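Local coordinates for protein alternansucrase (Leuconostoc mesenteroides, PDB 6HVG) that is a large family 70 glycoside hydrolase-type enzyme that combines a TIM-barrel core, a calcium site and flanking repeats of the choline-binding and cell-wall-binding kind, at residues 1316-1319 with 1320-1324; 473-476 with 477-481; 332-336 with 337-341. All blocks are in the same frame, centred on the assembly; numbering follows the deposited sequence.

Contact 1 of 3, residues 1316-1319 with 1320-1324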
ATOM      1  N   ILE A1316       2.715 -30.865  20.142  1.00 35.13           N
ATOM      2  CA  ILE A1316       2.768 -31.903  19.107  1.00 37.45           C
ATOM      3  C   ILE A1316       1.358 -32.220  18.663  1.00 37.82           C
ATOM      4  O   ILE A1316       0.431 -32.310  19.488  1.00 34.86           O
ATOM      5  CB  ILE A1316       3.402 -33.218  19.633  1.00 40.45           C
ATOM      6  CG1 ILE A1316       4.876 -33.030  19.992  1.00 40.46           C
ATOM      7  CG2 ILE A1316       3.274 -34.332  18.603  1.00 43.16           C
ATOM      8  CD1 ILE A1316       5.816 -32.864  18.799  1.00 40.46           C
ATOM      9  N   GLU A1317       1.205 -32.376  17.357  1.00 40.16           N
ATOM     10  CA  GLU A1317      -0.088 -32.696  16.765  1.00 43.11           C
ATOM     11  C   GLU A1317      -0.073 -34.115  16.216  1.00 43.75           C
ATOM     12  O   GLU A1317       0.833 -34.465  15.470  1.00 42.95           O
ATOM     13  CB  GLU A1317      -0.394 -31.721  15.624  1.00 43.82           C
ATOM     14  CG  GLU A1317      -1.770 -31.919  15.004  1.00 44.58           C
ATOM     15  CD  GLU A1317      -2.022 -31.057  13.789  1.00 44.82           C
ATOM     16  OE1 GLU A1317      -1.067 -30.430  13.287  1.00 43.12           O
ATOM     17  OE2 GLU A1317      -3.200 -31.000  13.358  1.00 48.50           O
ATOM     18  N   ASP A1318      -1.087 -34.906  16.544  1.00 44.11           N
ATOM     19  CA  ASP A1318      -1.156 -36.265  16.036  1.00 46.57           C
ATOM     20  C   ASP A1318      -1.773 -36.318  14.645  1.00 44.24           C
ATOM     21  O   ASP A1318      -2.115 -35.299  14.075  1.00 47.69           O
ATOM     22  CB  ASP A1318      -1.849 -37.220  17.056  1.00 48.59           C
ATOM     23  CG  ASP A1318      -3.375 -37.093  17.096  1.00 49.99           C
ATOM     24  OD1 ASP A1318      -4.008 -36.737  16.080  1.00 50.98           O
ATOM     25  OD2 ASP A1318      -3.934 -37.397  18.162  1.00 46.87           O
ATOM     26  N   GLY A1319      -1.920 -37.520  14.118  1.00 45.35           N
ATOM     27  CA  GLY A1319      -2.441 -37.739  12.780  1.00 46.67           C
ATOM     28  C   GLY A1319      -3.920 -37.445  12.609  1.00 47.70           C
ATOM     29  O   GLY A1319      -4.354 -37.158  11.510  1.00 52.06           O
ATOM     30  N   ASN A1320      -4.684 -37.486  13.691  1.00 46.55           N
ATOM     31  CA  ASN A1320      -6.107 -37.142  13.661  1.00 46.68           C
ATOM     32  C   ASN A1320      -6.442 -35.665  13.922  1.00 44.68           C
ATOM     33  O   ASN A1320      -7.601 -35.291  13.945  1.00 49.79           O
ATOM     34  CB  ASN A1320      -6.839 -38.016  14.674  1.00 46.06           C
ATOM     35  CG  ASN A1320      -6.680 -39.453  14.374  1.00 45.79           C
ATOM     36  OD1 ASN A1320      -7.021 -39.906  13.288  1.00 46.53           O
ATOM     37  ND2 ASN A1320      -6.118 -40.179  15.316  1.00 49.20           N
ATOM     38  N   GLY A1321      -5.443 -34.834  14.123  1.00 43.91           N
ATOM     39  CA  GLY A1321      -5.675 -33.413  14.332  1.00 44.47           C
ATOM     40  C   GLY A1321      -5.732 -32.953  15.761  1.00 46.31           C
ATOM     41  O   GLY A1321      -5.917 -31.774  16.005  1.00 52.84           O
ATOM     42  N   ASN A1322      -5.527 -33.859  16.712  1.00 47.63           N
ATOM     43  CA  ASN A1322      -5.469 -33.483  18.113  1.00 45.48           C
ATOM     44  C   ASN A1322      -4.115 -32.926  18.512  1.00 43.05           C
ATOM     45  O   ASN A1322      -3.093 -33.361  17.992  1.00 46.09           O
ATOM     46  CB  ASN A1322      -5.818 -34.671  19.009  1.00 46.94           C
ATOM     47  CG  ASN A1322      -7.152 -35.303  18.657  1.00 47.95           C
ATOM     48  OD1 ASN A1322      -8.202 -34.692  18.837  1.00 51.38           O
ATOM     49  ND2 ASN A1322      -7.115 -36.523  18.151  1.00 46.44           N
ATOM     50  N   TRP A1323      -4.119 -31.969  19.444  1.00 40.55           N
ATOM     51  CA  TRP A1323      -2.892 -31.339  19.910  1.00 39.14           C
ATOM     52  C   TRP A1323      -2.582 -31.740  21.325  1.00 39.02           C
ATOM     53  O   TRP A1323      -3.489 -31.920  22.145  1.00 39.30           O
ATOM     54  CB  TRP A1323      -2.999 -29.813  19.825  1.00 38.98           C
ATOM     55  CG  TRP A1323      -2.796 -29.293  18.448  1.00 38.53           C
ATOM     56  CD1 TRP A1323      -3.750 -29.161  17.467  1.00 37.70           C
ATOM     57  CD2 TRP A1323      -1.564 -28.854  17.871  1.00 37.95           C
ATOM     58  NE1 TRP A1323      -3.186 -28.645  16.337  1.00 37.05           N
ATOM     59  CE2 TRP A1323      -1.847 -28.439  16.553  1.00 36.27           C
ATOM     60  CE3 TRP A1323      -0.252 -28.734  18.350  1.00 38.57           C
ATOM     61  CZ2 TRP A1323      -0.862 -27.958  15.693  1.00 34.65           C
ATOM     62  CZ3 TRP A1323       0.728 -28.226  17.491  1.00 37.49           C
ATOM     63  CH2 TRP A1323       0.413 -27.854  16.180  1.00 35.21           C
ATOM     64  N   TYR A1324      -1.284 -31.859  21.608  1.00 40.04           N
ATOM     65  CA  TYR A1324      -0.773 -32.233  22.932  1.00 40.74           C
ATOM     66  C   TYR A1324       0.393 -31.336  23.339  1.00 40.32           C
ATOM     67  O   TYR A1324       1.088 -30.788  22.480  1.00 40.76           O
ATOM     68  CB  TYR A1324      -0.282 -33.680  22.890  1.00 41.62           C
ATOM     69  CG  TYR A1324      -1.313 -34.643  22.354  1.00 39.60           C
ATOM     70  CD1 TYR A1324      -1.414 -34.880  20.997  1.00 38.86           C
ATOM     71  CD2 TYR A1324      -2.190 -35.288  23.205  1.00 39.93           C
ATOM     72  CE1 TYR A1324      -2.356 -35.740  20.495  1.00 40.45           C
ATOM     73  CE2 TYR A1324      -3.134 -36.159  22.720  1.00 41.48           C
ATOM     74  CZ  TYR A1324      -3.216 -36.381  21.371  1.00 41.86           C
ATOM     75  OH  TYR A1324      -4.174 -37.238  20.893  1.00 43.02           O
TER

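Contact 2 of 3, residues 473-476 with 477-481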
ATOM      1  N   SER A 473      -0.874 -45.272   8.896  1.00 49.79           N
ATOM      2  CA  SER A 473       0.183 -45.747   9.774  1.00 50.23           C
ATOM      3  C   SER A 473       1.517 -45.360   9.191  1.00 48.03           C
ATOM      4  O   SER A 473       1.659 -45.219   7.986  1.00 46.47           O
ATOM      5  CB  SER A 473       0.118 -47.268   9.966  1.00 52.78           C
ATOM      6  OG  SER A 473       0.808 -47.972   8.947  1.00 53.01           O
ATOM      7  N   GLN A 474       2.499 -45.203  10.060  1.00 45.83           N
ATOM      8  CA  GLN A 474       3.808 -44.797   9.634  1.00 45.97           C
ATOM      9  C   GLN A 474       4.431 -45.860   8.732  1.00 48.71           C
ATOM     10  O   GLN A 474       5.122 -45.525   7.768  1.00 53.63           O
ATOM     11  CB  GLN A 474       4.689 -44.542  10.854  1.00 45.39           C
ATOM     12  CG  GLN A 474       6.005 -43.875  10.535  1.00 47.78           C
ATOM     13  CD  GLN A 474       5.819 -42.482  10.003  1.00 46.73           C
ATOM     14  OE1 GLN A 474       5.331 -41.620  10.710  1.00 47.16           O
ATOM     15  NE2 GLN A 474       6.198 -42.254   8.735  1.00 46.49           N
ATOM     16  N   LYS A 475       4.230 -47.131   9.068  1.00 51.30           N
ATOM     17  CA  LYS A 475       4.789 -48.232   8.283  1.00 53.04           C
ATOM     18  C   LYS A 475       4.270 -48.172   6.848  1.00 50.51           C
ATOM     19  O   LYS A 475       5.043 -48.261   5.908  1.00 50.34           O
ATOM     20  CB  LYS A 475       4.400 -49.550   8.934  1.00 60.07           C
ATOM     21  CG  LYS A 475       4.760 -50.819   8.156  1.00 67.31           C
ATOM     22  CD  LYS A 475       6.125 -51.364   8.535  1.00 72.62           C
ATOM     23  CE  LYS A 475       6.399 -52.709   7.879  1.00 72.76           C
ATOM     24  NZ  LYS A 475       6.553 -52.550   6.406  1.00 76.43           N
ATOM     25  N   THR A 476       2.956 -48.000   6.689  1.00 48.19           N
ATOM     26  CA  THR A 476       2.328 -47.907   5.384  1.00 47.53           C
ATOM     27  C   THR A 476       2.883 -46.736   4.580  1.00 50.63           C
ATOM     28  O   THR A 476       3.149 -46.887   3.395  1.00 53.15           O
ATOM     29  CB  THR A 476       0.802 -47.750   5.500  1.00 46.25           C
ATOM     30  OG1 THR A 476       0.255 -48.883   6.192  1.00 44.11           O
ATOM     31  CG2 THR A 476       0.154 -47.637   4.109  1.00 45.90           C
ATOM     32  N   LEU A 477       3.072 -45.581   5.219  1.00 49.01           N
ATOM     33  CA  LEU A 477       3.563 -44.398   4.521  1.00 50.29           C
ATOM     34  C   LEU A 477       4.990 -44.594   4.036  1.00 51.53           C
ATOM     35  O   LEU A 477       5.314 -44.241   2.902  1.00 55.80           O
ATOM     36  CB  LEU A 477       3.492 -43.170   5.421  1.00 50.39           C
ATOM     37  CG  LEU A 477       2.096 -42.703   5.859  1.00 48.90           C
ATOM     38  CD1 LEU A 477       2.252 -41.695   6.977  1.00 48.64           C
ATOM     39  CD2 LEU A 477       1.322 -42.090   4.715  1.00 49.36           C
ATOM     40  N   ASN A 478       5.828 -45.177   4.878  1.00 50.74           N
ATOM     41  CA  ASN A 478       7.217 -45.462   4.506  1.00 51.72           C
ATOM     42  C   ASN A 478       7.327 -46.496   3.381  1.00 52.44           C
ATOM     43  O   ASN A 478       8.166 -46.359   2.498  1.00 50.54           O
ATOM     44  CB  ASN A 478       8.015 -45.909   5.738  1.00 50.17           C
ATOM     45  CG  ASN A 478       8.262 -44.775   6.725  1.00 47.74           C
ATOM     46  OD1 ASN A 478       8.256 -43.624   6.342  1.00 48.07           O
ATOM     47  ND2 ASN A 478       8.477 -45.100   7.980  1.00 47.65           N
ATOM     48  N   ASP A 479       6.482 -47.527   3.413  1.00 54.16           N
ATOM     49  CA  ASP A 479       6.415 -48.510   2.315  1.00 54.90           C
ATOM     50  C   ASP A 479       6.011 -47.811   1.009  1.00 56.32           C
ATOM     51  O   ASP A 479       6.561 -48.096  -0.053  1.00 61.71           O
ATOM     52  CB  ASP A 479       5.400 -49.625   2.622  1.00 53.04           C
ATOM     53  CG  ASP A 479       5.901 -50.625   3.641  1.00 54.34           C
ATOM     54  OD1 ASP A 479       7.096 -50.588   3.992  1.00 54.30           O
ATOM     55  OD2 ASP A 479       5.089 -51.467   4.105  1.00 52.97           O
ATOM     56  N   ALA A 480       5.041 -46.898   1.102  1.00 51.93           N
ATOM     57  CA  ALA A 480       4.564 -46.142  -0.047  1.00 52.07           C
ATOM     58  C   ALA A 480       5.611 -45.163  -0.561  1.00 54.62           C
ATOM     59  O   ALA A 480       5.666 -44.900  -1.755  1.00 58.25           O
ATOM     60  CB  ALA A 480       3.282 -45.405   0.298  1.00 48.88           C
ATOM     61  N   ALA A 481       6.445 -44.644   0.327  1.00 54.64           N
ATOM     62  CA  ALA A 481       7.550 -43.781  -0.080  1.00 53.43           C
ATOM     63  C   ALA A 481       8.550 -44.527  -0.940  1.00 54.68           C
ATOM     64  O   ALA A 481       9.079 -43.972  -1.880  1.00 61.80           O
ATOM     65  CB  ALA A 481       8.228 -43.186   1.144  1.00 52.08           C
TER

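Contact 3 of 3, residues 332-336 with 337-341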
ATOM      1  N   LEU A 332     -28.515 -32.199  31.688  1.00 66.19           N
ATOM      2  CA  LEU A 332     -27.862 -33.409  31.244  1.00 66.80           C
ATOM      3  C   LEU A 332     -28.905 -34.452  30.859  1.00 65.05           C
ATOM      4  O   LEU A 332     -29.763 -34.791  31.673  1.00 65.33           O
ATOM      5  CB  LEU A 332     -26.982 -33.942  32.376  1.00 72.37           C
ATOM      6  CG  LEU A 332     -25.648 -34.599  32.049  1.00 76.56           C
ATOM      7  CD1 LEU A 332     -24.661 -33.578  31.496  1.00 77.89           C
ATOM      8  CD2 LEU A 332     -25.076 -35.243  33.312  1.00 81.78           C
ATOM      9  N   GLN A 333     -28.835 -34.948  29.620  1.00 64.79           N
ATOM     10  CA  GLN A 333     -29.795 -35.938  29.105  1.00 66.26           C
ATOM     11  C   GLN A 333     -29.156 -37.111  28.367  1.00 67.57           C
ATOM     12  O   GLN A 333     -28.329 -36.928  27.501  1.00 65.77           O
ATOM     13  CB  GLN A 333     -30.782 -35.277  28.144  1.00 66.01           C
ATOM     14  CG  GLN A 333     -31.665 -34.221  28.767  1.00 68.13           C
ATOM     15  CD  GLN A 333     -32.623 -34.783  29.789  1.00 69.82           C
ATOM     16  OE1 GLN A 333     -33.148 -35.894  29.650  1.00 64.05           O
ATOM     17  NE2 GLN A 333     -32.863 -34.002  30.830  1.00 73.10           N
ATOM     18  N   THR A 334     -29.600 -38.318  28.697  1.00 72.79           N
ATOM     19  CA  THR A 334     -29.133 -39.527  28.050  1.00 73.43           C
ATOM     20  C   THR A 334     -30.210 -39.978  27.096  1.00 72.49           C
ATOM     21  O   THR A 334     -31.273 -40.379  27.539  1.00 75.14           O
ATOM     22  CB  THR A 334     -28.865 -40.661  29.075  1.00 72.96           C
ATOM     23  OG1 THR A 334     -27.827 -40.254  29.971  1.00 72.44           O
ATOM     24  CG2 THR A 334     -28.444 -41.950  28.364  1.00 69.11           C
ATOM     25  N   ILE A 335     -29.946 -39.923  25.795  1.00 74.43           N
ATOM     26  CA  ILE A 335     -30.895 -40.467  24.817  1.00 81.04           C
ATOM     27  C   ILE A 335     -30.178 -41.369  23.807  1.00 81.36           C
ATOM     28  O   ILE A 335     -29.047 -41.095  23.413  1.00 81.12           O
ATOM     29  CB  ILE A 335     -31.702 -39.341  24.116  1.00 85.29           C
ATOM     30  CG1 ILE A 335     -30.842 -38.602  23.125  1.00 88.33           C
ATOM     31  CG2 ILE A 335     -32.232 -38.325  25.127  1.00 87.22           C
ATOM     32  CD1 ILE A 335     -31.578 -37.481  22.442  1.00 95.79           C
ATOM     33  N   SER A 336     -30.851 -42.452  23.412  1.00 84.23           N
ATOM     34  CA  SER A 336     -30.290 -43.501  22.535  1.00 86.22           C
ATOM     35  C   SER A 336     -28.876 -43.928  22.934  1.00 87.03           C
ATOM     36  O   SER A 336     -27.964 -43.990  22.085  1.00 88.99           O
ATOM     37  CB  SER A 336     -30.300 -43.073  21.057  1.00 87.56           C
ATOM     38  OG  SER A 336     -31.608 -42.787  20.603  1.00 88.00           O
ATOM     39  N   GLY A 337     -28.686 -44.188  24.227  1.00 83.20           N
ATOM     40  CA  GLY A 337     -27.413 -44.709  24.722  1.00 80.46           C
ATOM     41  C   GLY A 337     -26.281 -43.702  24.801  1.00 76.76           C
ATOM     42  O   GLY A 337     -25.156 -44.074  25.107  1.00 76.54           O
ATOM     43  N   LYS A 338     -26.584 -42.427  24.555  1.00 78.89           N
ATOM     44  CA  LYS A 338     -25.588 -41.362  24.515  1.00 74.45           C
ATOM     45  C   LYS A 338     -26.042 -40.178  25.346  1.00 68.47           C
ATOM     46  O   LYS A 338     -27.246 -39.930  25.477  1.00 71.09           O
ATOM     47  CB  LYS A 338     -25.349 -40.919  23.079  1.00 78.67           C
ATOM     48  CG  LYS A 338     -24.519 -41.877  22.251  1.00 83.55           C
ATOM     49  CD  LYS A 338     -25.021 -41.913  20.821  1.00 86.49           C
ATOM     50  CE  LYS A 338     -24.114 -42.709  19.920  1.00 87.67           C
ATOM     51  NZ  LYS A 338     -22.929 -41.880  19.575  1.00 89.98           N
ATOM     52  N   THR A 339     -25.065 -39.461  25.903  1.00 60.98           N
ATOM     53  CA  THR A 339     -25.315 -38.379  26.843  1.00 57.30           C
ATOM     54  C   THR A 339     -24.920 -37.031  26.240  1.00 55.78           C
ATOM     55  O   THR A 339     -23.822 -36.842  25.728  1.00 52.65           O
ATOM     56  CB  THR A 339     -24.565 -38.616  28.165  1.00 57.40           C
ATOM     57  OG1 THR A 339     -24.932 -39.902  28.676  1.00 58.31           O
ATOM     58  CG2 THR A 339     -24.913 -37.555  29.199  1.00 56.32           C
ATOM     59  N   TYR A 340     -25.865 -36.102  26.296  1.00 54.67           N
ATOM     60  CA  TYR A 340     -25.715 -34.771  25.751  1.00 53.16           C
ATOM     61  C   TYR A 340     -25.927 -33.772  26.875  1.00 50.41           C
ATOM     62  O   TYR A 340     -26.621 -34.090  27.839  1.00 48.46           O
ATOM     63  CB  TYR A 340     -26.784 -34.564  24.668  1.00 53.88           C
ATOM     64  CG  TYR A 340     -26.743 -35.569  23.550  1.00 49.54           C
ATOM     65  CD1 TYR A 340     -25.925 -35.362  22.445  1.00 50.11           C
ATOM     66  CD2 TYR A 340     -27.533 -36.701  23.583  1.00 48.30           C
ATOM     67  CE1 TYR A 340     -25.891 -36.271  21.402  1.00 52.01           C
ATOM     68  CE2 TYR A 340     -27.529 -37.613  22.537  1.00 50.11           C
ATOM     69  CZ  TYR A 340     -26.710 -37.394  21.449  1.00 51.63           C
ATOM     70  OH  TYR A 340     -26.663 -38.292  20.426  1.00 50.94           O
ATOM     71  N   TYR A 341     -25.332 -32.591  26.745  1.00 47.67           N
ATOM     72  CA  TYR A 341     -25.508 -31.559  27.731  1.00 48.51           C
ATOM     73  C   TYR A 341     -26.245 -30.381  27.129  1.00 51.24           C
ATOM     74  O   TYR A 341     -25.772 -29.771  26.194  1.00 50.86           O
ATOM     75  CB  TYR A 341     -24.169 -31.122  28.323  1.00 46.71           C
ATOM     76  CG  TYR A 341     -24.255 -29.816  29.099  1.00 46.48           C
ATOM     77  CD1 TYR A 341     -25.074 -29.708  30.206  1.00 46.69           C
ATOM     78  CD2 TYR A 341     -23.516 -28.702  28.708  1.00 47.48           C
ATOM     79  CE1 TYR A 341     -25.148 -28.528  30.918  1.00 48.82           C
ATOM     80  CE2 TYR A 341     -23.593 -27.514  29.389  1.00 49.90           C
ATOM     81  CZ  TYR A 341     -24.407 -27.425  30.502  1.00 51.58           C
ATOM     82  OH  TYR A 341     -24.464 -26.226  31.185  1.00 54.54           O
TER

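Contact 1 of 3, residues 1316-1319 with 1320-1324
The contact is the closed end of the beta hairpin formed by strands 1314-1317 and 1323-1326, within a putative cell wall binding repeat. Ile1316 and Tyr1324 form a hydrogen-bonded antiparallel pair. Glu1317 and Trp1323 follow as a non-hydrogen-bonded pair. The last backbone rung runs from Asp1318 N to Asn1322 O at 2.9 Å. A type I turn spans Asp1318 to Gly1321, and Gly1321 takes a positive phi (96°), the pattern of a G1 bulge.

Asp1318 fills the mouth of the turn. Its CG stands between the backbone N and the carbonyl carbon (chi1 77°), which folds the carboxylate back over the loop. Asp1318 OD2 accepts from Tyr1324 OH at 2.7 Å, nearly in line with its own C-O bond. The same oxygen offers its syn lone pair to Asn1322 ND2 at 3.3 Å, and it lies in the amide plane of Asn1322. Asp1318 OD1 weakly accepts from Asn1320 N at 2.6 Å, as in an Asx turn, and weakly from Asn1322 N at 3.3 Å. Asn1320 ND2 instead bonds Asp379.

On the face of Glu1317 and Trp1323, opposite that of Ile1316 and Tyr1324, Glu1317 CB sits over the six-membered ring of Trp1323, 3.7 Å from its centroid. The extended Glu1317 chain runs on across the indole, with the carboxylate plane only 18° from the ring plane. Arg1366 makes a cation-pi contact with Trp1323.

Asp1318 is buried, yet its OD2 has two side-chain donors and its OD1 weak backbone ones. This would probably favour its charged form and ties the turn to the Tyr1324 strand.

Contact 2 of 3, residues 473-476 with 477-481
Lys475 and Asp479 form a salt bridge one turn apart on the helix. Lys475 NZ lies 2.9 Å from Asp479 OD2 and uses the syn lone pair of that oxygen. A weaker bond reaches Asp479 OD1 at 3.2 Å, so the ammonium faces both carboxylate oxygens. The lysine chain bends at chi2 (91°) and again at chi4, which turns NZ along the helix toward the aspartate.

The amides of Gln474 and Asn478 also meet. Their planes are 34° apart, and Gln474 NE2 donates only weakly to Asn478 OD1 at 3.4 Å. Their stronger partners lie outside: Gln474 NE2 donates to Gln450 OE1, Gln450 NE2 donates to Asn478 OD1, and Asn478 ND2 bonds Gln385 OE1.

Backbone bonds link each residue to the fourth one on. Leu477 N meets Ser473 O at 3.1 Å, and Asn478, Asp479 and Ala480 continue the series. The Leu477 side chain touches Lys447 and Leu454 of helix 447-462.

Among hydroxyls, Ser473 OG and Thr476 OG1 share a hydrogen bond of 3.0 Å.

With Ser473 at the N-cap, these are the first two turns of alpha helix 474-495, which packs on helix 447-462 through Gln474 and Leu477.

Contact 3 of 3, residues 332-336 with 337-341
Tyr340 reaches from its strand to Ile335 on the neighbouring one. Its CB lies 4.0 Å from Gln333 O. The ring carbon CG is anti to the carbonyl carbon (chi1 -57°), which sends the ring along the sheet face that also carries Ile335. Tyr340 CD2 comes to 3.8 Å from Ile335 CG1, and Tyr340 CE2 to 3.5 Å from the same atom. The two side chains cross at about a right angle. Gln333 O lies at the ring edge, near its plane. Phe311 also meets the Tyr340 ring edge-to-face, and Leu348 and Ala369 touch this side chain too.

The backbone beneath is a tight two-residue beta hairpin in a choline-binding repeat, a family built from short hairpins. A type I' turn from Ile335 to Lys338 closes it, with positive phi at both Ser336 and Gly337. Gln333 and Tyr340 form a hydrogen-bonded pair, as do Ile335 and Lys338.

Leu332, Thr334, Thr339 and Tyr341 lie on the other face. Thr334 OG1 and Thr339 OG1 share a hydrogen bond of 3.2 Å across a non-hydrogen-bonded pair. Next to them, Leu332 CG approaches Thr339 CG2 at 4.2 Å. Leu332 CD1 packs against Tyr341 CB at 4.0 Å. Leu332 and Tyr341 both rest on Phe363 of strand 360-363, and the Tyr341 ring also meets that of Tyr352 with the planes at about 45°.

Overall arrangement
From the N terminus, contact 3 comes first and closes a hairpin in a choline-binding repeat. Contact 2 follows and starts helix 474-495 in the family 70 range. Contact 1 comes last, over 800 residues later, and closes a hairpin in a putative cell wall binding repeat near the C terminus. The three lie in series, with no nesting or crossing. Contacts 1 and 2 are nonetheless near each other, with centres about 18 Å apart and nearest atoms about 8 Å apart, without touching. The chain at 377-385 bonds residues of both. Contact 3 is more remote, its centre about 27 Å from that of contact 1 and 40 Å from that of contact 2.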